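Local coordinates for protein glutathione transferase (Leptospira interrogans serovar Lai, PDB 3UBK) that binds glutathione and probably catalyses its transfer to electrophilic substrates, at residues A[54-59]-A[72-77]; A[18-23]-A[158-163]. All blocks are in the same frame, centred on the assembly; numbering follows the deposited sequence.

Starting from the N terminus, strand 4-7 leads into helix 13-25, whose residues 18-23 take part in interaction 2, with a partner far along the chain. Next come strand 29-32, the strand pair 53-56 and 59-61 and then helix 64-74. Interaction 1 joins the hairpin of 54-59 to the end of that helix at 72-77, closing a short loop within the N-terminal domain. Interaction 2 closes when helix 153-169, at 158-163, reaches back to 18-23, tying the two domains together. Interaction 1 is therefore nested inside the large loop of interaction 2. Their centres lie about 17 Å apart, one near the subunit interface and the other near the chain's middle.

Interaction 1 of 2, residues A[54-59]-A[72-77]; sequences LEMDGK and DTIFPQ
Met-56 and Ile-74 reach toward each other tip to tip, bridging the 11.5 Å between Met-56 CA and Ile-74 CA. The sulfur makes the closer approach, with Met-56 SD 3.8 Å from Ile-74 CD1, and the methyl Met-56 CE lies 4.0 Å from that same CD1. Met-56 runs extended through its middle and bends at its last torsion (chi3 61°), which swings CE round beside the isoleucine tip. Phe-75 meets the thioether at its ring edge: Met-56 SD sits near the ring plane, 4.3 Å from Phe-75 CE2, and does not lie over the face. The one sulfur thus touches the last residue of helix 64-74, Ile-74, and the first beyond it, Phe-75, where the backbone leaves helical angles. Ile-4 of strand 4-7 packs on both Met-56 and Phe-75, while Trp-87 and Pro-86 of the second subunit lie against Met-56 and Ile-74 respectively. Met-56 and Lys-59 frame a type I' turn and bond both ways, Lys-59 N to Met-56 O at 2.6 Å and Met-56 N to Lys-59 O at 2.9 Å. A beta hairpin packed against the following helix is the C-terminal beta-beta-alpha unit of the thioredoxin-like glutathione transferase domain.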
ATOM      1  N   LEU A  54      15.185   5.164  -2.434  1.00 28.75           N
ATOM      2  CA  LEU A  54      15.594   6.240  -3.328  1.00 33.38           C
ATOM      3  C   LEU A  54      16.411   7.260  -2.555  1.00 37.47           C
ATOM      4  O   LEU A  54      16.020   7.702  -1.461  1.00 39.52           O
ATOM      5  CB  LEU A  54      14.383   6.935  -3.951  1.00 32.78           C
ATOM      6  CG  LEU A  54      14.677   8.022  -4.996  1.00 40.47           C
ATOM      7  CD1 LEU A  54      14.808   7.394  -6.372  1.00 42.72           C
ATOM      8  CD2 LEU A  54      13.568   9.062  -4.996  1.00 34.35           C
ATOM      9  N   GLU A  55      17.555   7.634  -3.111  1.00 34.71           N
ATOM     10  CA  GLU A  55      18.367   8.685  -2.503  1.00 33.38           C
ATOM     11  C   GLU A  55      18.452   9.886  -3.439  1.00 37.83           C
ATOM     12  O   GLU A  55      18.777   9.742  -4.620  1.00 34.26           O
ATOM     13  CB  GLU A  55      19.773   8.164  -2.183  1.00 38.15           C
ATOM     14  CG  GLU A  55      20.724   9.226  -1.655  1.00 39.26           C
ATOM     15  CD  GLU A  55      22.137   8.689  -1.414  1.00 43.50           C
ATOM     16  OE1 GLU A  55      22.363   7.490  -1.651  1.00 38.06           O
ATOM     17  OE2 GLU A  55      23.017   9.470  -1.004  1.00 50.19           O
ATOM     18  N   MET A  56      18.107  11.055  -2.916  1.00 39.82           N
ATOM     19  CA  MET A  56      18.341  12.338  -3.592  1.00 48.89           C
ATOM     20  C   MET A  56      18.773  13.353  -2.547  1.00 56.46           C
ATOM     21  O   MET A  56      18.273  13.335  -1.424  1.00 60.31           O
ATOM     22  CB  MET A  56      17.065  12.869  -4.232  1.00 46.52           C
ATOM     23  CG  MET A  56      16.654  12.229  -5.519  1.00 49.92           C
ATOM     24  SD  MET A  56      15.294  13.157  -6.258  1.00 59.40           S
ATOM     25  CE  MET A  56      16.031  14.764  -6.513  1.00 45.23           C
ATOM     26  N   ASP A  57      19.676  14.254  -2.910  1.00 64.07           N
ATOM     27  CA  ASP A  57      20.090  15.320  -1.994  1.00 68.56           C
ATOM     28  C   ASP A  57      20.274  14.824  -0.557  1.00 68.97           C
ATOM     29  O   ASP A  57      19.734  15.417   0.375  1.00 73.59           O
ATOM     30  CB  ASP A  57      19.069  16.465  -2.013  1.00 68.24           C
ATOM     31  N   GLY A  58      21.040  13.747  -0.382  1.00 66.98           N
ATOM     32  CA  GLY A  58      21.268  13.157   0.942  1.00 62.92           C
ATOM     33  C   GLY A  58      20.003  12.774   1.701  1.00 58.22           C
ATOM     34  O   GLY A  58      20.053  12.450   2.886  1.00 57.44           O
ATOM     35  N   LYS A  59      18.863  12.814   1.023  1.00 53.41           N
ATOM     36  CA  LYS A  59      17.603  12.402   1.624  1.00 49.67           C
ATOM     37  C   LYS A  59      17.142  11.059   1.068  1.00 44.62           C
ATOM     38  O   LYS A  59      17.376  10.752  -0.104  1.00 40.05           O
ATOM     39  CB  LYS A  59      16.530  13.475   1.423  1.00 53.87           C
ATOM     40  CG  LYS A  59      16.670  14.650   2.380  1.00 60.62           C
ATOM     41  CD  LYS A  59      15.309  15.120   2.874  1.00 73.03           C
ATOM     42  CE  LYS A  59      15.430  15.932   4.158  1.00 81.16           C
ATOM     43  NZ  LYS A  59      14.089  16.244   4.736  1.00 88.42           N
ATOM     44  N   ASP A  72       6.898  11.323  -9.320  1.00 26.96           N
ATOM     45  CA  ASP A  72       5.876  11.874 -10.199  1.00 28.38           C
ATOM     46  C   ASP A  72       5.521  13.317  -9.828  1.00 32.78           C
ATOM     47  O   ASP A  72       5.144  14.090 -10.694  1.00 30.24           O
ATOM     48  CB  ASP A  72       4.600  11.022 -10.197  1.00 29.08           C
ATOM     49  CG  ASP A  72       3.755  11.241 -11.436  1.00 31.36           C
ATOM     50  OD1 ASP A  72       4.308  11.148 -12.557  1.00 31.17           O
ATOM     51  OD2 ASP A  72       2.530  11.488 -11.305  1.00 30.18           O
ATOM     52  N   THR A  73       5.647  13.669  -8.547  1.00 27.98           N
ATOM     53  CA  THR A  73       5.366  15.018  -8.100  1.00 28.75           C
ATOM     54  C   THR A  73       6.494  15.966  -8.530  1.00 33.56           C
ATOM     55  O   THR A  73       6.251  17.006  -9.159  1.00 29.23           O
ATOM     56  CB  THR A  73       5.211  15.060  -6.572  1.00 30.50           C
ATOM     57  OG1 THR A  73       4.059  14.296  -6.200  1.00 31.10           O
ATOM     58  CG2 THR A  73       5.059  16.509  -6.073  1.00 32.54           C
ATOM     59  N   ILE A  74       7.732  15.607  -8.208  1.00 27.61           N
ATOM     60  CA  ILE A  74       8.841  16.491  -8.551  1.00 33.05           C
ATOM     61  C   ILE A  74       9.285  16.431 -10.013  1.00 31.35           C
ATOM     62  O   ILE A  74       9.822  17.404 -10.526  1.00 30.15           O
ATOM     63  CB  ILE A  74      10.069  16.329  -7.622  1.00 39.68           C
ATOM     64  CG1 ILE A  74      10.666  14.938  -7.729  1.00 39.52           C
ATOM     65  CG2 ILE A  74       9.716  16.663  -6.171  1.00 37.89           C
ATOM     66  CD1 ILE A  74      12.129  14.902  -7.278  1.00 60.70           C
ATOM     67  N   PHE A  75       9.093  15.289 -10.672  1.00 28.27           N
ATOM     68  CA  PHE A  75       9.386  15.184 -12.111  1.00 29.35           C
ATOM     69  C   PHE A  75       8.126  14.854 -12.905  1.00 27.81           C
ATOM     70  O   PHE A  75       7.954  13.712 -13.356  1.00 31.48           O
ATOM     71  CB  PHE A  75      10.441  14.102 -12.361  1.00 29.96           C
ATOM     72  CG  PHE A  75      11.789  14.403 -11.740  1.00 32.09           C
ATOM     73  CD1 PHE A  75      12.552  15.463 -12.202  1.00 29.64           C
ATOM     74  CD2 PHE A  75      12.290  13.619 -10.704  1.00 33.49           C
ATOM     75  CE1 PHE A  75      13.803  15.746 -11.638  1.00 36.35           C
ATOM     76  CE2 PHE A  75      13.535  13.887 -10.139  1.00 39.90           C
ATOM     77  CZ  PHE A  75      14.295  14.952 -10.614  1.00 39.28           C
ATOM     78  N   PRO A  76       7.238  15.848 -13.088  1.00 28.96           N
ATOM     79  CA  PRO A  76       5.916  15.593 -13.664  1.00 28.98           C
ATOM     80  C   PRO A  76       5.925  15.415 -15.187  1.00 30.52           C
ATOM     81  O   PRO A  76       4.867  15.243 -15.779  1.00 32.04           O
ATOM     82  CB  PRO A  76       5.105  16.849 -13.266  1.00 32.90           C
ATOM     83  CG  PRO A  76       6.149  17.946 -13.142  1.00 32.37           C
ATOM     84  CD  PRO A  76       7.397  17.240 -12.633  1.00 27.75           C
ATOM     85  N   GLN A  77       7.101  15.435 -15.808  1.00 30.35           N
ATOM     86  CA  GLN A  77       7.212  15.170 -17.249  1.00 30.59           C
ATOM     87  C   GLN A  77       6.610  13.817 -17.608  1.00 38.29           C
ATOM     88  O   GLN A  77       6.541  12.910 -16.762  1.00 31.82           O
ATOM     89  CB  GLN A  77       8.667  15.227 -17.725  1.00 29.22           C
ATOM     90  CG  GLN A  77       9.675  14.375 -16.922  1.00 29.37           C
ATOM     91  CD  GLN A  77      10.447  15.191 -15.899  1.00 33.05           C
ATOM     92  OE1 GLN A  77       9.875  16.017 -15.184  1.00 33.48           O
ATOM     93  NE2 GLN A  77      11.764  14.978 -15.842  1.00 35.23           N
TER

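Interaction 2 of 2, residues A[18-23]-A[158-163]; sequences VKLGIL and GFAHLS
At the interface between the thioredoxin-like and the all-helical domains of this glutathione transferase, Leu-20 of helix 13-25 packs against Phe-159 and Ala-160 of helix 153-169. The helices come near each other here, with the CA atoms of Leu-20 and Ala-160 7.7 Å apart. Leu-20 does the reaching. Its CG stands anti to the carbonyl carbon (chi1 -73°), and from there the methyl CD1 runs up to the other backbone, 3.6 Å from Ala-160 N. The same methyl rests against two beta carbons, with Leu-20 CD1 3.8 Å from both Phe-159 CB and Ala-160 CB.

Both methyls meet the ring at its CD2 corner, Leu-20 CD1 at 3.9 Å and Leu-20 CD2 at 4.0 Å from Phe-159 CD2. Leucine and phenylalanine side chains cross at about a right angle, and CD1 lies at the ring's edge, near its plane, so the contact is not a methyl seated on the face. The small Ala-160 side chain is consistent with the close approach of the leucine methyl to the backbone. This contact joins the first helix of the N-terminal domain to a central helix of the C-terminal domain, across the domain interface of the two-domain glutathione transferase fold.

Around this buried contact, Val-201 of helix 196-213 touches Leu-20, while Phe-189 meets the Phe-159 ring with planes inclined by about 35°. One turn on from Phe-159, the Ser-163 hydroxyl donates to the Phe-159 carbonyl, OG to O 2.7 Å, arriving nearly in line with the C=O bond at 166°. That hydroxyl supplements a weak backbone bond from Ser-163 N to Phe-159 O. The Ala-160 side chain lies about 9 Å from that of Ser-64, which binds glutathione in a structure of this protein, though no glutathione is bound to this chain.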
ATOM      1  N   VAL A  18       9.880   0.596  -9.393  1.00 29.54           N
ATOM      2  CA  VAL A  18      10.401   1.971  -9.377  1.00 32.15           C
ATOM      3  C   VAL A  18      11.223   2.274 -10.643  1.00 33.46           C
ATOM      4  O   VAL A  18      11.099   3.339 -11.270  1.00 33.01           O
ATOM      5  CB  VAL A  18      11.258   2.239  -8.114  1.00 31.54           C
ATOM      6  CG1 VAL A  18      12.006   3.570  -8.236  1.00 29.05           C
ATOM      7  CG2 VAL A  18      10.382   2.221  -6.832  1.00 24.54           C
ATOM      8  N   LYS A  19      12.046   1.313 -11.031  1.00 30.15           N
ATOM      9  CA  LYS A  19      12.914   1.448 -12.198  1.00 33.74           C
ATOM     10  C   LYS A  19      12.114   1.693 -13.485  1.00 30.44           C
ATOM     11  O   LYS A  19      12.509   2.499 -14.340  1.00 32.33           O
ATOM     12  CB  LYS A  19      13.748   0.164 -12.303  1.00 35.09           C
ATOM     13  CG  LYS A  19      15.059   0.276 -12.998  1.00 50.21           C
ATOM     14  CD  LYS A  19      15.921  -0.949 -12.669  1.00 44.60           C
ATOM     15  CE  LYS A  19      16.891  -1.220 -13.795  1.00 42.06           C
ATOM     16  NZ  LYS A  19      17.790  -2.378 -13.504  1.00 37.13           N
ATOM     17  N   LEU A  20      10.990   0.991 -13.640  1.00 31.78           N
ATOM     18  CA  LEU A  20      10.120   1.202 -14.785  1.00 29.36           C
ATOM     19  C   LEU A  20       9.651   2.662 -14.907  1.00 33.15           C
ATOM     20  O   LEU A  20       9.596   3.235 -16.018  1.00 28.60           O
ATOM     21  CB  LEU A  20       8.896   0.272 -14.703  1.00 31.91           C
ATOM     22  CG  LEU A  20       9.123  -1.212 -14.993  1.00 31.03           C
ATOM     23  CD1 LEU A  20       7.974  -2.099 -14.427  1.00 30.32           C
ATOM     24  CD2 LEU A  20       9.306  -1.431 -16.498  1.00 29.25           C
ATOM     25  N   GLY A  21       9.295   3.257 -13.772  1.00 30.21           N
ATOM     26  CA  GLY A  21       8.830   4.646 -13.746  1.00 31.89           C
ATOM     27  C   GLY A  21       9.948   5.617 -14.080  1.00 30.80           C
ATOM     28  O   GLY A  21       9.753   6.536 -14.864  1.00 31.53           O
ATOM     29  N   ILE A  22      11.121   5.409 -13.488  1.00 30.15           N
ATOM     30  CA  ILE A  22      12.296   6.247 -13.769  1.00 27.43           C
ATOM     31  C   ILE A  22      12.668   6.192 -15.257  1.00 30.56           C
ATOM     32  O   ILE A  22      12.894   7.228 -15.894  1.00 30.87           O
ATOM     33  CB  ILE A  22      13.506   5.814 -12.907  1.00 29.84           C
ATOM     34  CG1 ILE A  22      13.301   6.216 -11.436  1.00 28.89           C
ATOM     35  CG2 ILE A  22      14.826   6.426 -13.430  1.00 29.96           C
ATOM     36  CD1 ILE A  22      14.305   5.546 -10.436  1.00 26.67           C
ATOM     37  N   LEU A  23      12.736   4.983 -15.807  1.00 31.73           N
ATOM     38  CA  LEU A  23      13.121   4.793 -17.207  1.00 30.44           C
ATOM     39  C   LEU A  23      12.113   5.413 -18.150  1.00 34.93           C
ATOM     40  O   LEU A  23      12.485   6.026 -19.149  1.00 30.09           O
ATOM     41  CB  LEU A  23      13.256   3.300 -17.530  1.00 28.48           C
ATOM     42  CG  LEU A  23      14.500   2.669 -16.902  1.00 33.43           C
ATOM     43  CD1 LEU A  23      14.460   1.140 -17.067  1.00 32.05           C
ATOM     44  CD2 LEU A  23      15.764   3.294 -17.537  1.00 37.93           C
ATOM     45  N   GLY A 158       2.116  -3.333 -12.458  1.00 33.28           N
ATOM     46  CA  GLY A 158       1.686  -4.449 -13.296  1.00 39.52           C
ATOM     47  C   GLY A 158       2.839  -5.223 -13.925  1.00 44.32           C
ATOM     48  O   GLY A 158       2.954  -6.445 -13.755  1.00 40.09           O
ATOM     49  N   PHE A 159       3.708  -4.520 -14.651  1.00 35.49           N
ATOM     50  CA  PHE A 159       4.776  -5.204 -15.367  1.00 36.74           C
ATOM     51  C   PHE A 159       5.797  -5.796 -14.407  1.00 36.30           C
ATOM     52  O   PHE A 159       6.278  -6.912 -14.603  1.00 37.08           O
ATOM     53  CB  PHE A 159       5.465  -4.271 -16.375  1.00 30.07           C
ATOM     54  CG  PHE A 159       6.412  -4.989 -17.303  1.00 36.08           C
ATOM     55  CD1 PHE A 159       5.941  -5.614 -18.447  1.00 35.22           C
ATOM     56  CD2 PHE A 159       7.769  -5.034 -17.031  1.00 37.31           C
ATOM     57  CE1 PHE A 159       6.802  -6.279 -19.303  1.00 37.60           C
ATOM     58  CE2 PHE A 159       8.642  -5.701 -17.880  1.00 37.46           C
ATOM     59  CZ  PHE A 159       8.163  -6.324 -19.013  1.00 31.32           C
ATOM     60  N   ALA A 160       6.137  -5.040 -13.367  1.00 31.54           N
ATOM     61  CA  ALA A 160       7.089  -5.503 -12.375  1.00 35.74           C
ATOM     62  C   ALA A 160       6.601  -6.757 -11.621  1.00 35.96           C
ATOM     63  O   ALA A 160       7.338  -7.728 -11.489  1.00 37.92           O
ATOM     64  CB  ALA A 160       7.400  -4.385 -11.399  1.00 32.96           C
ATOM     65  N   HIS A 161       5.362  -6.737 -11.136  1.00 37.63           N
ATOM     66  CA  HIS A 161       4.863  -7.821 -10.277  1.00 38.06           C
ATOM     67  C   HIS A 161       4.303  -9.013 -11.056  1.00 39.71           C
ATOM     68  O   HIS A 161       4.559 -10.165 -10.721  1.00 41.73           O
ATOM     69  CB  HIS A 161       3.784  -7.301  -9.320  1.00 36.13           C
ATOM     70  CG  HIS A 161       4.288  -6.314  -8.316  1.00 35.45           C
ATOM     71  ND1 HIS A 161       5.372  -6.567  -7.501  1.00 40.22           N
ATOM     72  CD2 HIS A 161       3.841  -5.081  -7.974  1.00 35.49           C
ATOM     73  CE1 HIS A 161       5.583  -5.525  -6.716  1.00 46.86           C
ATOM     74  NE2 HIS A 161       4.661  -4.613  -6.976  1.00 39.33           N
ATOM     75  N   LEU A 162       3.542  -8.736 -12.101  1.00 36.65           N
ATOM     76  CA  LEU A 162       2.870  -9.801 -12.825  1.00 43.47           C
ATOM     77  C   LEU A 162       3.834 -10.644 -13.644  1.00 45.57           C
ATOM     78  O   LEU A 162       3.600 -11.826 -13.858  1.00 46.69           O
ATOM     79  CB  LEU A 162       1.771  -9.234 -13.721  1.00 37.39           C
ATOM     80  CG  LEU A 162       0.618  -8.565 -12.971  1.00 47.63           C
ATOM     81  CD1 LEU A 162      -0.403  -8.039 -13.964  1.00 41.60           C
ATOM     82  CD2 LEU A 162      -0.045  -9.501 -11.947  1.00 39.50           C
ATOM     83  N   SER A 163       4.909 -10.035 -14.119  1.00 44.76           N
ATOM     84  CA  SER A 163       5.884 -10.788 -14.875  1.00 46.95           C
ATOM     85  C   SER A 163       6.529 -11.807 -13.940  1.00 49.49           C
ATOM     86  O   SER A 163       6.745 -12.953 -14.320  1.00 50.77           O
ATOM     87  CB  SER A 163       6.932  -9.860 -15.482  1.00 40.31           C
ATOM     88  OG  SER A 163       7.668  -9.214 -14.472  1.00 45.94           O
TER